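Local coordinates for protein Two-component system sensor histidine kinase (Bacteroides thetaiotaomicron, PDB 3OTT) that probably senses saccharides through its extracellular beta-propeller and beta-sandwich region and relays the signal through histidine kinase activity that phosphorylates protein histidine, at residues 688-699 against 703-714. Sequence-based numbering, arbitrary orientation.
Sequences KNKFVYRLEGMD and NFLKSNINRITY
Tyr693 and Asn703 form the hydrogen-bonded antiparallel pair of a beta hairpin, strand 691-696 with strand 703-704, in the Y_Y_Y domain; the chain then crosses the beta-sandwich to strand 711-714 in the facing sheet. Both backbone groups of Tyr693 are satisfied: its N donates to Asn703 O (3.0 Å), and its O accepts from Asn703 N (2.7 Å, N-H...O angle 159°). Two residues along each chain, past the non-hydrogen-bonded pair Val692-Phe704, Phe691 O accepts from Leu705 N and from water 2, which also accepts from Leu705 N.

The Tyr693 ring lies between its own hairpin partner and the facing strand. Its chi1 of 68° sets CG between the backbone N and carbonyl carbon, placing the ring with Asn703 CB over one face (3.6 Å from the centroid) and Ile712 CG1 over the opposite face. Water 3 joins Tyr693 OH to Thr713 N, so the tyrosine also reaches the facing strand by a polar route. Leu678 of strand 674-679 packs on Leu705 and Ile712.

Near the end of strand 691-696, Leu695 CD2 sits over the centre of the Tyr714 ring of the facing strand, 5° off its normal. Beside it, Asp699 OD2 accepts two bonds: Leu695 N donates to the anti lone pair of Asp699 OD2 (2.8 Å), whereas Tyr714 OH donates nearly along the C-O axis, with an OH to OD2 distance of only 2.5 Å.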
loop_
_atom_site.group_PDB
_atom_site.type_symbol
_atom_site.label_atom_id
_atom_site.label_comp_id
_atom_site.label_asym_id
_atom_site.label_seq_id
_atom_site.Cartn_x
_atom_site.Cartn_y
_atom_site.Cartn_z
ATOM N N LYS B 688 -12.491 17.148 -27.254
ATOM C CA LYS B 688 -12.518 17.903 -25.997
ATOM C C LYS B 688 -13.906 17.909 -25.352
ATOM O O LYS B 688 -14.890 17.729 -26.008
ATOM C CB LYS B 688 -12.149 19.358 -26.228
ATOM C CG LYS B 688 -10.854 19.612 -26.955
ATOM C CD LYS B 688 -9.660 19.558 -26.063
ATOM C CE LYS B 688 -8.576 20.463 -26.624
ATOM N NZ LYS B 688 -7.818 19.799 -27.665
ATOM N N ASN B 689 -13.994 18.168 -24.064
ATOM C CA ASN B 689 -15.287 18.366 -23.436
ATOM C C ASN B 689 -15.879 19.796 -23.723
ATOM O O ASN B 689 -15.184 20.682 -24.215
ATOM C CB ASN B 689 -15.149 18.109 -21.943
ATOM C CG ASN B 689 -14.880 16.629 -21.629
ATOM O OD1 ASN B 689 -15.599 15.756 -22.080
ATOM N ND2 ASN B 689 -13.837 16.360 -20.857
ATOM N N LYS B 690 -17.151 19.979 -23.384
ATOM C CA LYS B 690 -17.888 21.222 -23.561
ATOM C C LYS B 690 -18.190 21.844 -22.208
ATOM O O LYS B 690 -18.538 21.143 -21.265
ATOM C CB LYS B 690 -19.178 20.943 -24.332
ATOM C CG LYS B 690 -18.939 20.758 -25.826
ATOM C CD LYS B 690 -20.122 20.090 -26.551
ATOM C CE LYS B 690 -19.804 19.998 -28.062
ATOM N NZ LYS B 690 -20.805 19.196 -28.877
ATOM N N PHE B 691 -18.033 23.162 -22.108
ATOM C CA PHE B 691 -18.187 23.873 -20.823
ATOM C C PHE B 691 -19.274 24.973 -20.837
ATOM O O PHE B 691 -19.610 25.535 -21.867
ATOM C CB PHE B 691 -16.803 24.402 -20.332
ATOM C CG PHE B 691 -15.764 23.267 -20.100
ATOM C CD1 PHE B 691 -15.693 22.624 -18.894
ATOM C CD2 PHE B 691 -14.962 22.805 -21.141
ATOM C CE1 PHE B 691 -14.811 21.548 -18.696
ATOM C CE2 PHE B 691 -14.055 21.716 -20.964
ATOM C CZ PHE B 691 -13.970 21.103 -19.761
ATOM N N VAL B 692 -19.851 25.231 -19.679
ATOM C CA VAL B 692 -20.758 26.330 -19.490
ATOM C C VAL B 692 -20.165 27.191 -18.392
ATOM O O VAL B 692 -19.359 26.715 -17.569
ATOM C CB VAL B 692 -22.212 25.864 -19.103
ATOM C CG1 VAL B 692 -22.995 25.398 -20.344
ATOM C CG2 VAL B 692 -22.197 24.786 -18.066
ATOM N N TYR B 693 -20.507 28.479 -18.412
ATOM C CA TYR B 693 -19.999 29.413 -17.417
ATOM C C TYR B 693 -21.002 30.494 -17.163
ATOM O O TYR B 693 -21.846 30.802 -18.036
ATOM C CB TYR B 693 -18.663 30.029 -17.865
ATOM C CG TYR B 693 -18.723 30.976 -19.048
ATOM C CD1 TYR B 693 -18.711 30.496 -20.353
ATOM C CD2 TYR B 693 -18.761 32.342 -18.855
ATOM C CE1 TYR B 693 -18.766 31.364 -21.450
ATOM C CE2 TYR B 693 -18.833 33.244 -19.941
ATOM C CZ TYR B 693 -18.832 32.752 -21.223
ATOM O OH TYR B 693 -18.885 33.620 -22.267
ATOM N N ARG B 694 -20.888 31.120 -16.001
ATOM C CA ARG B 694 -21.712 32.276 -15.668
ATOM C C ARG B 694 -20.977 33.122 -14.637
ATOM O O ARG B 694 -20.200 32.585 -13.829
ATOM C CB ARG B 694 -23.079 31.839 -15.129
ATOM C CG ARG B 694 -22.999 31.052 -13.839
ATOM C CD ARG B 694 -24.288 30.267 -13.614
ATOM N NE ARG B 694 -25.402 31.144 -13.232
ATOM C CZ ARG B 694 -26.675 30.887 -13.508
ATOM N NH1 ARG B 694 -27.020 29.776 -14.164
ATOM N NH2 ARG B 694 -27.612 31.732 -13.127
ATOM N N LEU B 695 -21.203 34.435 -14.664
ATOM C CA LEU B 695 -20.611 35.275 -13.649
ATOM C C LEU B 695 -21.691 35.827 -12.703
ATOM O O LEU B 695 -22.401 36.743 -13.070
ATOM C CB LEU B 695 -19.767 36.407 -14.310
ATOM C CG LEU B 695 -19.010 37.378 -13.389
ATOM C CD1 LEU B 695 -17.962 36.628 -12.621
ATOM C CD2 LEU B 695 -18.389 38.587 -14.112
ATOM N N GLU B 696 -21.801 35.272 -11.502
ATOM C CA GLU B 696 -22.737 35.769 -10.500
ATOM C C GLU B 696 -22.491 37.236 -10.195
ATOM O O GLU B 696 -21.370 37.627 -9.922
ATOM C CB GLU B 696 -22.691 34.964 -9.195
ATOM C CG GLU B 696 -23.457 33.631 -9.238
ATOM C CD GLU B 696 -24.961 33.816 -9.543
ATOM O OE1 GLU B 696 -25.608 34.761 -8.979
ATOM O OE2 GLU B 696 -25.477 33.014 -10.372
ATOM N N GLY B 697 -23.554 38.035 -10.282
ATOM C CA GLY B 697 -23.465 39.489 -10.125
ATOM C C GLY B 697 -23.577 40.204 -11.474
ATOM O O GLY B 697 -23.596 41.444 -11.545
ATOM N N MET B 698 -23.674 39.409 -12.539
ATOM C CA MET B 698 -23.635 39.920 -13.902
ATOM C C MET B 698 -24.629 39.097 -14.670
ATOM O O MET B 698 -25.664 39.620 -15.067
ATOM C CB MET B 698 -22.217 39.830 -14.479
ATOM C CG MET B 698 -22.036 40.239 -15.959
ATOM S SD MET B 698 -22.530 41.936 -16.262
ATOM C CE MET B 698 -21.290 42.846 -15.309
ATOM N N ASP B 699 -24.346 37.814 -14.832
ATOM C CA ASP B 699 -25.179 36.895 -15.604
ATOM C C ASP B 699 -26.365 36.371 -14.834
ATOM O O ASP B 699 -26.275 36.111 -13.629
ATOM C CB ASP B 699 -24.378 35.681 -16.054
ATOM C CG ASP B 699 -23.404 36.011 -17.148
ATOM O OD1 ASP B 699 -23.805 36.567 -18.203
ATOM O OD2 ASP B 699 -22.226 35.718 -16.947
ATOM N N ASN B 703 -23.743 30.623 -19.921
ATOM C CA ASN B 703 -23.244 30.905 -21.243
ATOM C C ASN B 703 -22.562 29.632 -21.717
ATOM O O ASN B 703 -22.051 28.890 -20.902
ATOM C CB ASN B 703 -22.243 32.056 -21.191
ATOM C CG ASN B 703 -22.838 33.341 -20.575
ATOM O OD1 ASN B 703 -22.690 33.604 -19.368
ATOM N ND2 ASN B 703 -23.495 34.133 -21.398
ATOM N N PHE B 704 -22.547 29.402 -23.027
ATOM C CA PHE B 704 -21.939 28.220 -23.637
ATOM C C PHE B 704 -20.658 28.561 -24.372
ATOM O O PHE B 704 -20.554 29.617 -24.985
ATOM C CB PHE B 704 -22.931 27.591 -24.600
ATOM C CG PHE B 704 -24.157 27.122 -23.927
ATOM C CD1 PHE B 704 -25.139 28.038 -23.527
ATOM C CD2 PHE B 704 -24.319 25.775 -23.620
ATOM C CE1 PHE B 704 -26.261 27.595 -22.843
ATOM C CE2 PHE B 704 -25.437 25.321 -22.934
ATOM C CZ PHE B 704 -26.416 26.217 -22.549
ATOM N N LEU B 705 -19.679 27.672 -24.309
ATOM C CA LEU B 705 -18.400 27.947 -24.995
ATOM C C LEU B 705 -18.256 27.501 -26.478
ATOM O O LEU B 705 -17.989 28.330 -27.379
ATOM C CB LEU B 705 -17.201 27.532 -24.133
ATOM C CG LEU B 705 -16.796 28.604 -23.108
ATOM C CD1 LEU B 705 -15.793 28.093 -22.091
ATOM C CD2 LEU B 705 -16.268 29.908 -23.781
ATOM N N LYS B 706 -18.466 26.239 -26.780
ATOM C CA LYS B 706 -17.962 25.737 -28.096
ATOM C C LYS B 706 -16.622 25.101 -27.787
ATOM O O LYS B 706 -15.762 25.731 -27.122
ATOM C CB LYS B 706 -17.762 26.860 -29.125
ATOM C CG LYS B 706 -17.691 26.393 -30.584
ATOM C CD LYS B 706 -19.098 26.420 -31.227
ATOM C CE LYS B 706 -19.196 25.557 -32.515
ATOM N NZ LYS B 706 -19.351 24.090 -32.237
ATOM N N SER B 707 -16.461 23.847 -28.211
ATOM C CA SER B 707 -15.424 22.983 -27.576
ATOM C C SER B 707 -13.982 23.398 -27.838
ATOM O O SER B 707 -13.094 23.192 -26.984
ATOM C CB SER B 707 -15.610 21.467 -27.833
ATOM O OG SER B 707 -16.259 21.197 -29.068
ATOM N N ASN B 708 -13.726 23.993 -28.984
ATOM C CA ASN B 708 -12.367 24.455 -29.182
ATOM C C ASN B 708 -11.997 25.690 -28.338
ATOM O O ASN B 708 -10.856 26.080 -28.297
ATOM C CB ASN B 708 -12.083 24.714 -30.657
ATOM C CG ASN B 708 -13.187 25.531 -31.339
ATOM O OD1 ASN B 708 -14.380 25.484 -30.954
ATOM N ND2 ASN B 708 -12.791 26.273 -32.392
ATOM N N ILE B 709 -12.953 26.324 -27.683
ATOM C CA ILE B 709 -12.622 27.590 -27.042
ATOM C C ILE B 709 -12.575 27.355 -25.576
ATOM O O ILE B 709 -13.556 26.915 -25.026
ATOM C CB ILE B 709 -13.624 28.713 -27.438
ATOM C CG1 ILE B 709 -13.448 29.056 -28.912
ATOM C CG2 ILE B 709 -13.430 30.007 -26.635
ATOM C CD1 ILE B 709 -14.459 28.407 -29.741
ATOM N N ASN B 710 -11.452 27.628 -24.940
ATOM C CA ASN B 710 -11.406 27.450 -23.500
ATOM C C ASN B 710 -11.148 28.775 -22.818
ATOM O O ASN B 710 -10.661 28.790 -21.703
ATOM C CB ASN B 710 -10.310 26.491 -23.075
ATOM C CG ASN B 710 -8.953 27.031 -23.383
ATOM O OD1 ASN B 710 -8.762 27.592 -24.426
ATOM N ND2 ASN B 710 -7.990 26.860 -22.476
ATOM N N ARG B 711 -11.427 29.875 -23.502
ATOM C CA ARG B 711 -11.201 31.202 -22.927
ATOM C C ARG B 711 -12.522 31.970 -22.612
ATOM O O ARG B 711 -13.380 32.063 -23.414
ATOM C CB ARG B 711 -10.261 32.053 -23.803
ATOM C CG ARG B 711 -10.236 33.489 -23.324
ATOM C CD ARG B 711 -9.401 34.392 -24.149
ATOM N NE ARG B 711 -8.075 33.820 -24.309
ATOM C CZ ARG B 711 -6.997 34.541 -24.543
ATOM N NH1 ARG B 711 -7.097 35.861 -24.576
ATOM N NH2 ARG B 711 -5.819 33.934 -24.710
ATOM N N ILE B 712 -12.611 32.529 -21.436
ATOM C CA ILE B 712 -13.800 33.197 -20.968
ATOM C C ILE B 712 -13.467 34.682 -20.778
ATOM O O ILE B 712 -12.514 34.996 -20.100
ATOM C CB ILE B 712 -14.258 32.600 -19.644
ATOM C CG1 ILE B 712 -14.826 31.185 -19.883
ATOM C CG2 ILE B 712 -15.311 33.539 -18.907
ATOM C CD1 ILE B 712 -15.127 30.438 -18.547
ATOM N N THR B 713 -14.235 35.576 -21.407
ATOM C CA THR B 713 -13.899 36.988 -21.380
ATOM C C THR B 713 -15.073 37.871 -20.890
ATOM O O THR B 713 -16.213 37.752 -21.363
ATOM C CB THR B 713 -13.291 37.465 -22.752
ATOM O OG1 THR B 713 -12.822 38.838 -22.651
ATOM C CG2 THR B 713 -14.351 37.430 -23.866
ATOM N N TYR B 714 -14.781 38.763 -19.951
ATOM C CA TYR B 714 -15.749 39.785 -19.527
ATOM C C TYR B 714 -15.116 41.131 -19.671
ATOM O O TYR B 714 -13.965 41.290 -19.349
ATOM C CB TYR B 714 -16.110 39.582 -18.063
ATOM C CG TYR B 714 -17.119 38.523 -17.898
ATOM C CD1 TYR B 714 -16.721 37.223 -17.587
ATOM C CD2 TYR B 714 -18.486 38.775 -18.078
ATOM C CE1 TYR B 714 -17.614 36.191 -17.471
ATOM C CE2 TYR B 714 -19.435 37.700 -17.937
ATOM C CZ TYR B 714 -18.968 36.421 -17.639
ATOM O OH TYR B 714 -19.797 35.332 -17.477
HETATM O O HOH W 1 -13.157 22.593 -24.615
HETATM O O HOH W 2 -20.551 24.696 -24.091
HETATM O O HOH W 3 -16.627 35.014 -22.876
#